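Local coordinates for protein folylpolyglutamate synthase (FolC) (Helicobacter pylori, PDB 6K8C) that probably adds glutamate to dihydropteroate and, one residue after another, to reduced folates, using ATP to make dihydrofolate and folylpolyglutamates, at residues V84-E89 / V98-L103; E104-Q109 / T126-M131. All blocks are in the same frame, centred on the assembly; numbering follows the deposited sequence.

How the contacts relate
From the N terminus, the chain leaves strand 76-79, runs through the loop holding 84-89, forms the short antiparallel hairpin 91-93/96-97 and enters helix 100-110. Contact 1 closes this first excursion by setting the loop against the start of that helix. Contact 2 opens only afterwards: the same helix runs on, the chain turns through helix 114-118, and helix 121-132 comes back across it. The two contacts are therefore in series, neither nested nor crossed, with centres 11 Å apart. Helix 100-110 serves both, and L128 of contact 2 packs on F87 and L103 of contact 1, tying the loop to the helix pair on one side of the chain's centre.

Contact 1 (V84-E89 / V98-L103); sequences VFEFRE and VGESVL
E86 meets E100 through a water that donates to both carboxylates, 2.7 Å from E86 OE1 and 2.6 Å from E100 OE1. The segment leading there starts on the C-terminal helix 379-390: V84 O is hydrogen-bonded to N383 ND2, and the F85 ring meets Y386 edge-to-face. E86 OE1 also takes the NE hydrogen of R88 in a salt bridge (R88 NE to E86 OE1, 2.9 Å), lying in the guanidinium plane; the arginine probably eases the proximity of the two acids. F87 follows with a lighter apolar touch: L103 CD2 stands at the ring edge, 4.0 Å from F87 CD2, and L12, L16, F91, A125 and L128 also surround the ring. R88 has the largest share of the contact. Its CG lies between the backbone N and the carbonyl carbon (chi1 69°) and the chain then runs extended, which carries the guanidinium past V98 O, with E100 crossing it at about a right angle. R88 CB packs on L103 CD2 at 3.8 Å and on V98 CG1. E100 CG sits over one guanidinium face, while E100 OE1 is well out of the guanidinium plane and acts through charge alone. R88 NH2 reaches V98 O at 2.5 Å with a bent 128° angle, so short that its exact geometry is doubtful. E89 points away and steadies the loop: OE1 accepts from V84 N, and OE2 from F85 N and E86 N. The contact joins a loop held by the E89 carboxylate, ending in a 3-10 turn, to the helix N terminus after a beta-hairpin, with G99 as N-cap, in the P-loop-related middle domain of a Mur ligase-type enzyme.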
loop_
_atom_site.group_PDB
_atom_site.type_symbol
_atom_site.label_atom_id
_atom_site.label_comp_id
_atom_site.label_asym_id
_atom_site.label_seq_id
_atom_site.Cartn_x
_atom_site.Cartn_y
_atom_site.Cartn_z
ATOM N N VAL A 84 -6.673 -5.933 2.416
ATOM C CA VAL A 84 -6.854 -7.192 1.703
ATOM C C VAL A 84 -7.998 -7.978 2.325
ATOM O O VAL A 84 -8.979 -8.310 1.650
ATOM C CB VAL A 84 -5.564 -8.030 1.711
ATOM C CG1 VAL A 84 -5.792 -9.345 0.978
ATOM C CG2 VAL A 84 -4.416 -7.248 1.091
ATOM N N PHE A 85 -7.870 -8.292 3.611
ATOM C CA PHE A 85 -8.825 -9.135 4.316
ATOM C C PHE A 85 -9.676 -8.366 5.313
ATOM O O PHE A 85 -10.901 -8.501 5.299
ATOM C CB PHE A 85 -8.094 -10.275 5.042
ATOM C CG PHE A 85 -7.149 -11.047 4.161
ATOM C CD1 PHE A 85 -7.632 -11.923 3.202
ATOM C CD2 PHE A 85 -5.778 -10.899 4.296
ATOM C CE1 PHE A 85 -6.765 -12.638 2.390
ATOM C CE2 PHE A 85 -4.904 -11.613 3.487
ATOM C CZ PHE A 85 -5.403 -12.482 2.532
ATOM N N GLU A 86 -9.062 -7.563 6.185
ATOM C CA GLU A 86 -9.789 -6.855 7.232
ATOM C C GLU A 86 -9.442 -5.377 7.205
ATOM O O GLU A 86 -8.312 -4.994 6.889
ATOM C CB GLU A 86 -9.476 -7.389 8.640
ATOM C CG GLU A 86 -9.569 -8.886 8.816
ATOM C CD GLU A 86 -8.804 -9.351 10.039
ATOM O OE1 GLU A 86 -8.909 -8.686 11.091
ATOM O OE2 GLU A 86 -8.093 -10.372 9.949
ATOM N N PHE A 87 -10.429 -4.558 7.582
ATOM C CA PHE A 87 -10.244 -3.109 7.659
ATOM C C PHE A 87 -9.081 -2.725 8.568
ATOM O O PHE A 87 -8.365 -1.755 8.295
ATOM C CB PHE A 87 -11.543 -2.452 8.156
ATOM C CG PHE A 87 -11.462 -0.950 8.296
ATOM C CD1 PHE A 87 -11.535 -0.130 7.181
ATOM C CD2 PHE A 87 -11.332 -0.362 9.544
ATOM C CE1 PHE A 87 -11.469 1.249 7.301
ATOM C CE2 PHE A 87 -11.266 1.022 9.674
ATOM C CZ PHE A 87 -11.333 1.827 8.550
ATOM N N ARG A 88 -8.879 -3.460 9.666
ATOM C CA ARG A 88 -7.872 -3.021 10.628
ATOM C C ARG A 88 -6.443 -3.169 10.113
ATOM O O ARG A 88 -5.525 -2.661 10.763
ATOM C CB ARG A 88 -8.027 -3.765 11.956
ATOM C CG ARG A 88 -7.667 -5.234 11.912
ATOM C CD ARG A 88 -8.187 -5.930 13.162
ATOM N NE ARG A 88 -7.676 -7.290 13.281
ATOM C CZ ARG A 88 -6.823 -7.688 14.218
ATOM N NH1 ARG A 88 -6.413 -8.947 14.246
ATOM N NH2 ARG A 88 -6.382 -6.828 15.127
ATOM N N GLU A 89 -6.234 -3.845 8.976
ATOM C CA GLU A 89 -4.916 -3.862 8.333
ATOM C C GLU A 89 -4.387 -2.460 8.075
ATOM O O GLU A 89 -3.169 -2.256 7.988
ATOM C CB GLU A 89 -4.975 -4.603 6.999
ATOM C CG GLU A 89 -5.225 -6.083 7.079
ATOM C CD GLU A 89 -5.610 -6.656 5.733
ATOM O OE1 GLU A 89 -5.196 -6.087 4.687
ATOM O OE2 GLU A 89 -6.323 -7.676 5.719
ATOM N N VAL A 98 -3.375 -3.172 14.434
ATOM C CA VAL A 98 -4.086 -2.691 15.613
ATOM C C VAL A 98 -5.107 -3.724 16.076
ATOM O O VAL A 98 -5.733 -4.427 15.271
ATOM C CB VAL A 98 -4.749 -1.331 15.326
ATOM C CG1 VAL A 98 -5.913 -1.480 14.344
ATOM C CG2 VAL A 98 -5.209 -0.676 16.625
ATOM N N GLY A 99 -5.254 -3.843 17.393
ATOM C CA GLY A 99 -6.246 -4.745 17.937
ATOM C C GLY A 99 -7.655 -4.221 17.730
ATOM O O GLY A 99 -7.900 -3.012 17.705
ATOM N N GLU A 100 -8.595 -5.157 17.579
ATOM C CA GLU A 100 -9.980 -4.789 17.287
ATOM C C GLU A 100 -10.563 -3.876 18.360
ATOM O O GLU A 100 -11.276 -2.914 18.048
ATOM C CB GLU A 100 -10.837 -6.044 17.146
ATOM C CG GLU A 100 -10.524 -6.890 15.937
ATOM C CD GLU A 100 -11.681 -7.788 15.557
ATOM O OE1 GLU A 100 -11.714 -8.267 14.403
ATOM O OE2 GLU A 100 -12.560 -8.010 16.414
ATOM N N SER A 101 -10.282 -4.162 19.633
ATOM C CA SER A 101 -10.886 -3.371 20.700
ATOM C C SER A 101 -10.283 -1.977 20.775
ATOM O O SER A 101 -10.989 -1.018 21.107
ATOM C CB SER A 101 -10.744 -4.096 22.039
ATOM O OG SER A 101 -9.492 -4.752 22.126
ATOM N N VAL A 102 -8.990 -1.842 20.464
ATOM C CA VAL A 102 -8.367 -0.522 20.414
ATOM C C VAL A 102 -8.981 0.316 19.300
ATOM O O VAL A 102 -9.242 1.514 19.469
ATOM C CB VAL A 102 -6.843 -0.665 20.237
ATOM C CG1 VAL A 102 -6.198 0.696 20.045
ATOM C CG2 VAL A 102 -6.233 -1.389 21.433
ATOM N N LEU A 103 -9.218 -0.302 18.141
ATOM C CA LEU A 103 -9.832 0.412 17.026
ATOM C C LEU A 103 -11.283 0.780 17.329
ATOM O O LEU A 103 -11.723 1.897 17.033
ATOM C CB LEU A 103 -9.744 -0.445 15.763
ATOM C CG LEU A 103 -10.317 0.123 14.464
ATOM C CD1 LEU A 103 -9.704 1.481 14.135
ATOM C CD2 LEU A 103 -10.093 -0.863 13.331
HETATM O O HOH W 1 -10.938 -7.269 12.142
#

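Contact 2 (E104-Q109 / T126-M131); sequences ENAHQQ and TLLAVM
A106 and L128 meet in the tight, buried part of the contact, where helix 104-109 crosses helix 126-131 at 110° with the axes 9.6 Å apart. A106 CB meets both L128 and M131: it is 4.0 Å from L128 CD2 and 4.1 Å from M131 CB, and the A106 and M131 CA atoms lie 6.2 Å apart. L128 reaches across with one branch, CD2, which lies against the backbone of the other helix, 3.7 Å from H107 N, and touches H107 CB as well. The imidazole itself swings off, CG anti to the backbone N (chi1 160°), and bonds Y124 OH through ND1 and N10 O through NE2. The looser part is at Q109, which is partly exposed. M131 is bent at both chi2 and chi3, which brings its methyl against the Q109 side chain, M131 CE standing 3.7 Å from Q109 CD. Farther round helix 104-109, partly exposed Q108 and E104 bind each other, Q108 NE2 to E104 OE2 at 2.8 Å, and both also bond the N-terminal segment, at N10 and L12 respectively, as H107 NE2 does at N10. Between 104-109 and 126-131, then, aliphatic carbons, one stretch of backbone and the Q109 side chain do the touching. The directed bond between the helices is the one from H107 ND1 to Y124 OH, just before 126-131 on the same helix.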
loop_
_atom_site.group_PDB
_atom_site.type_symbol
_atom_site.label_atom_id
_atom_site.label_comp_id
_atom_site.label_asym_id
_atom_site.label_seq_id
_atom_site.Cartn_x
_atom_site.Cartn_y
_atom_site.Cartn_z
ATOM N N GLU A 104 -12.042 -0.148 17.917
ATOM C CA GLU A 104 -13.432 0.150 18.259
ATOM C C GLU A 104 -13.518 1.275 19.285
ATOM O O GLU A 104 -14.433 2.105 19.231
ATOM C CB GLU A 104 -14.122 -1.117 18.767
ATOM C CG GLU A 104 -15.518 -0.884 19.337
ATOM C CD GLU A 104 -16.539 -0.475 18.283
ATOM O OE1 GLU A 104 -16.305 -0.717 17.080
ATOM O OE2 GLU A 104 -17.591 0.084 18.665
ATOM N N ASN A 105 -12.553 1.338 20.206
ATOM C CA ASN A 105 -12.550 2.400 21.207
ATOM C C ASN A 105 -12.302 3.764 20.574
ATOM O O ASN A 105 -12.926 4.758 20.966
ATOM C CB ASN A 105 -11.503 2.099 22.279
ATOM C CG ASN A 105 -11.280 3.265 23.214
ATOM O OD1 ASN A 105 -10.297 3.995 23.089
ATOM N ND2 ASN A 105 -12.199 3.452 24.154
ATOM N N ALA A 106 -11.392 3.843 19.602
ATOM C CA ALA A 106 -11.187 5.108 18.903
ATOM C C ALA A 106 -12.448 5.527 18.159
ATOM O O ALA A 106 -12.819 6.706 18.155
ATOM C CB ALA A 106 -10.007 4.991 17.934
ATOM N N HIS A 107 -13.110 4.568 17.510
ATOM C CA HIS A 107 -14.368 4.861 16.834
ATOM C C HIS A 107 -15.417 5.364 17.821
ATOM O O HIS A 107 -16.139 6.328 17.536
ATOM C CB HIS A 107 -14.867 3.611 16.111
ATOM C CG HIS A 107 -16.331 3.650 15.797
ATOM N ND1 HIS A 107 -16.860 4.482 14.835
ATOM C CD2 HIS A 107 -17.378 2.986 16.340
ATOM C CE1 HIS A 107 -18.171 4.318 14.788
ATOM N NE2 HIS A 107 -18.511 3.418 15.692
ATOM N N GLN A 108 -15.508 4.732 18.993
ATOM C CA GLN A 108 -16.518 5.133 19.970
ATOM C C GLN A 108 -16.327 6.582 20.405
ATOM O O GLN A 108 -17.307 7.297 20.641
ATOM C CB GLN A 108 -16.484 4.198 21.177
ATOM C CG GLN A 108 -17.267 2.905 20.985
ATOM C CD GLN A 108 -18.653 3.137 20.394
ATOM O OE1 GLN A 108 -19.381 4.034 20.819
ATOM N NE2 GLN A 108 -19.022 2.322 19.412
ATOM N N GLN A 109 -15.075 7.040 20.500
ATOM C CA GLN A 109 -14.828 8.434 20.853
ATOM C C GLN A 109 -15.192 9.375 19.709
ATOM O O GLN A 109 -15.678 10.488 19.946
ATOM C CB GLN A 109 -13.364 8.630 21.250
ATOM C CG GLN A 109 -12.895 7.763 22.405
ATOM C CD GLN A 109 -11.445 8.024 22.767
ATOM O OE1 GLN A 109 -10.616 7.115 22.755
ATOM N NE2 GLN A 109 -11.131 9.276 23.087
ATOM N N THR A 126 -8.835 8.159 8.096
ATOM C CA THR A 126 -7.762 9.093 8.425
ATOM C C THR A 126 -7.877 9.584 9.865
ATOM O O THR A 126 -6.882 9.622 10.598
ATOM C CB THR A 126 -7.774 10.272 7.444
ATOM O OG1 THR A 126 -7.587 9.785 6.108
ATOM C CG2 THR A 126 -6.662 11.267 7.766
ATOM N N LEU A 127 -9.085 9.969 10.293
ATOM C CA LEU A 127 -9.262 10.408 11.675
ATOM C C LEU A 127 -8.976 9.278 12.651
ATOM O O LEU A 127 -8.398 9.506 13.720
ATOM C CB LEU A 127 -10.680 10.948 11.901
ATOM C CG LEU A 127 -11.077 12.237 11.178
ATOM C CD1 LEU A 127 -12.457 12.688 11.664
ATOM C CD2 LEU A 127 -10.047 13.342 11.382
ATOM N N LEU A 128 -9.387 8.053 12.310
ATOM C CA LEU A 128 -9.079 6.914 13.164
ATOM C C LEU A 128 -7.570 6.736 13.313
ATOM O O LEU A 128 -7.076 6.439 14.408
ATOM C CB LEU A 128 -9.719 5.644 12.601
ATOM C CG LEU A 128 -11.232 5.481 12.767
ATOM C CD1 LEU A 128 -11.721 4.294 11.953
ATOM C CD2 LEU A 128 -11.600 5.328 14.237
ATOM N N ALA A 129 -6.822 6.920 12.223
ATOM C CA ALA A 129 -5.368 6.817 12.301
ATOM C C ALA A 129 -4.791 7.864 13.247
ATOM O O ALA A 129 -3.921 7.557 14.070
ATOM C CB ALA A 129 -4.751 6.951 10.904
ATOM N N VAL A 130 -5.264 9.109 13.144
ATOM C CA VAL A 130 -4.760 10.165 14.020
ATOM C C VAL A 130 -5.112 9.868 15.471
ATOM O O VAL A 130 -4.298 10.088 16.376
ATOM C CB VAL A 130 -5.303 11.536 13.581
ATOM C CG1 VAL A 130 -4.771 12.644 14.504
ATOM C CG2 VAL A 130 -4.945 11.810 12.134
ATOM N N MET A 131 -6.328 9.366 15.718
ATOM C CA MET A 131 -6.716 9.005 17.081
ATOM C C MET A 131 -5.815 7.904 17.626
ATOM O O MET A 131 -5.344 7.971 18.770
ATOM C CB MET A 131 -8.181 8.560 17.114
ATOM C CG MET A 131 -9.187 9.697 17.134
ATOM S SD MET A 131 -9.158 10.648 18.673
ATOM C CE MET A 131 -9.668 9.398 19.848
#